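Local atomic coordinates of phosphatase YwpJ (Bacillus subtilis, PDB entry 1NRW), a protein that dephosphorylates phosphorylated five- and six-carbon sugars and nucleoside monophosphates in vitro, and flavin mononucleotide to a lesser extent, using magnesium as cofactor. Residues A[127-132]-A[142-147]. Numbering follows the deposited sequence.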
loop_
_atom_site.group_PDB
_atom_site.type_symbol
_atom_site.label_atom_id
_atom_site.label_comp_id
_atom_site.label_asym_id
_atom_site.label_seq_id
_atom_site.Cartn_x
_atom_site.Cartn_y
_atom_site.Cartn_z
ATOM N N ASP A 127 -11.513 3.233 7.461
ATOM C CA ASP A 127 -11.962 3.262 6.071
ATOM C C ASP A 127 -11.201 2.202 5.262
ATOM O O ASP A 127 -11.765 1.571 4.368
ATOM C CB ASP A 127 -11.745 4.658 5.471
ATOM C CG ASP A 127 -12.198 4.753 4.016
ATOM O OD1 ASP A 127 -13.345 4.357 3.712
ATOM O OD2 ASP A 127 -11.409 5.234 3.175
ATOM N N ARG A 128 -9.920 2.010 5.577
ATOM C CA ARG A 128 -9.119 0.997 4.885
ATOM C C ARG A 128 -9.719 -0.386 5.152
ATOM O O ARG A 128 -9.936 -1.165 4.221
ATOM C CB ARG A 128 -7.674 0.993 5.389
ATOM C CG ARG A 128 -6.812 2.193 5.027
ATOM C CD ARG A 128 -5.467 2.006 5.732
ATOM N NE ARG A 128 -4.480 3.063 5.510
ATOM C CZ ARG A 128 -3.685 3.146 4.446
ATOM N NH1 ARG A 128 -3.758 2.241 3.479
ATOM N NH2 ARG A 128 -2.776 4.110 4.377
ATOM N N PHE A 129 -9.963 -0.683 6.429
ATOM C CA PHE A 129 -10.531 -1.964 6.853
ATOM C C PHE A 129 -11.876 -2.225 6.181
ATOM O O PHE A 129 -12.092 -3.276 5.587
ATOM C CB PHE A 129 -10.764 -1.994 8.374
ATOM C CG PHE A 129 -9.569 -2.419 9.192
ATOM C CD1 PHE A 129 -8.561 -1.511 9.517
ATOM C CD2 PHE A 129 -9.485 -3.723 9.689
ATOM C CE1 PHE A 129 -7.493 -1.886 10.330
ATOM C CE2 PHE A 129 -8.417 -4.116 10.507
ATOM C CZ PHE A 129 -7.420 -3.195 10.829
ATOM N N ARG A 130 -12.789 -1.263 6.296
ATOM C CA ARG A 130 -14.124 -1.405 5.723
ATOM C C ARG A 130 -14.153 -1.525 4.206
ATOM O O ARG A 130 -14.995 -2.228 3.651
ATOM C CB ARG A 130 -15.008 -0.230 6.158
ATOM C CG ARG A 130 -15.183 -0.133 7.665
ATOM C CD ARG A 130 -16.062 1.045 8.059
ATOM N NE ARG A 130 -17.431 0.887 7.583
ATOM C CZ ARG A 130 -18.411 1.749 7.834
ATOM N NH1 ARG A 130 -18.173 2.836 8.557
ATOM N NH2 ARG A 130 -19.632 1.519 7.370
ATOM N N SER A 131 -13.242 -0.837 3.530
ATOM C CA SER A 131 -13.209 -0.891 2.075
ATOM C C SER A 131 -12.738 -2.253 1.588
ATOM O O SER A 131 -13.227 -2.762 0.580
ATOM C CB SER A 131 -12.291 0.206 1.526
ATOM O OG SER A 131 -12.814 1.486 1.841
ATOM N N ALA A 132 -11.794 -2.841 2.317
ATOM C CA ALA A 132 -11.244 -4.145 1.961
ATOM C C ALA A 132 -12.242 -5.260 2.243
ATOM O O ALA A 132 -12.357 -6.209 1.467
ATOM C CB ALA A 132 -9.960 -4.398 2.736
ATOM N N LYS A 142 -13.289 -2.301 13.887
ATOM C CA LYS A 142 -12.865 -1.192 14.733
ATOM C C LYS A 142 -11.813 -1.633 15.745
ATOM O O LYS A 142 -10.802 -0.953 15.935
ATOM C CB LYS A 142 -14.066 -0.585 15.466
ATOM C CG LYS A 142 -13.703 0.534 16.442
ATOM C CD LYS A 142 -14.954 1.275 16.910
ATOM C CE LYS A 142 -14.646 2.288 18.009
ATOM N NZ LYS A 142 -14.170 1.628 19.258
ATOM N N GLN A 143 -12.048 -2.769 16.392
ATOM C CA GLN A 143 -11.104 -3.275 17.383
ATOM C C GLN A 143 -9.742 -3.488 16.748
ATOM O O GLN A 143 -8.713 -3.147 17.330
ATOM C CB GLN A 143 -11.591 -4.597 17.984
ATOM C CG GLN A 143 -10.597 -5.207 18.966
ATOM C CD GLN A 143 -11.044 -6.551 19.513
ATOM O OE1 GLN A 143 -12.088 -6.658 20.160
ATOM N NE2 GLN A 143 -10.250 -7.586 19.257
ATOM N N ALA A 144 -9.743 -4.060 15.549
ATOM C CA ALA A 144 -8.502 -4.319 14.835
ATOM C C ALA A 144 -7.858 -3.014 14.380
ATOM O O ALA A 144 -6.636 -2.874 14.416
ATOM C CB ALA A 144 -8.769 -5.224 13.641
ATOM N N ALA A 145 -8.680 -2.059 13.951
ATOM C CA ALA A 145 -8.174 -0.765 13.497
ATOM C C ALA A 145 -7.475 -0.039 14.642
ATOM O O ALA A 145 -6.496 0.677 14.431
ATOM C CB ALA A 145 -9.315 0.090 12.956
ATOM N N GLU A 146 -7.984 -0.225 15.854
ATOM C CA GLU A 146 -7.397 0.409 17.027
ATOM C C GLU A 146 -6.045 -0.232 17.332
ATOM O O GLU A 146 -5.077 0.459 17.646
ATOM C CB GLU A 146 -8.342 0.279 18.224
ATOM C CG GLU A 146 -9.723 0.858 17.961
ATOM C CD GLU A 146 -10.685 0.645 19.108
ATOM O OE1 GLU A 146 -10.637 -0.432 19.738
ATOM O OE2 GLU A 146 -11.507 1.549 19.371
ATOM N N VAL A 147 -5.973 -1.555 17.226
ATOM C CA VAL A 147 -4.712 -2.241 17.480
ATOM C C VAL A 147 -3.697 -1.741 16.455
ATOM O O VAL A 147 -2.547 -1.461 16.789
ATOM C CB VAL A 147 -4.863 -3.772 17.352
ATOM C CG1 VAL A 147 -3.520 -4.444 17.585
ATOM C CG2 VAL A 147 -5.884 -4.276 18.360
#
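In the helical hairpin of the cap of this Cof-family HAD phosphatase, F129 of helix 118-132 lays its ring against A144 and A145 of the next helix, 138-150. The nearest CA atoms across the pair, those of F129 and A145, are 7.2 Å apart, a spacing that small alanines allow. CG of F129 stands anti to the carbonyl carbon, beside the backbone N (chi1 -86°), which carries the ring outward to the facing helix. There the far end of the ring divides its contacts. On one side CE2 meets the methyl of A144 obliquely, CE2 to CB 3.3 Å; on the other, CE1 packs on A145, 3.4 Å from its CA and 3.8 Å from its CB. Between them the A145 backbone N sits over one face, 3.6 Å from CZ, so the ring rests on main chain as well as on methyl groups. All three residues are buried. L141 also touches F129, L122 and L126, also of helix 118-132, touch A145, and H20 stacks on the F129 ring. The F129 side chain lies about 6 Å from that of D12, a ligand of the bound calcium, and about 11 Å from the ion, which puts this part of the cap near the metal site without contacting the metal. Farther round helix 118-132, D127 OD1 is hydrogen-bonded to H206 ND1 and S131 OG to E205 N. The same hydroxyl donates to D127 O at 2.7 Å, and this carbonyl oxygen is gripped twice, by S131 N and S131 OG from opposite faces of its plane.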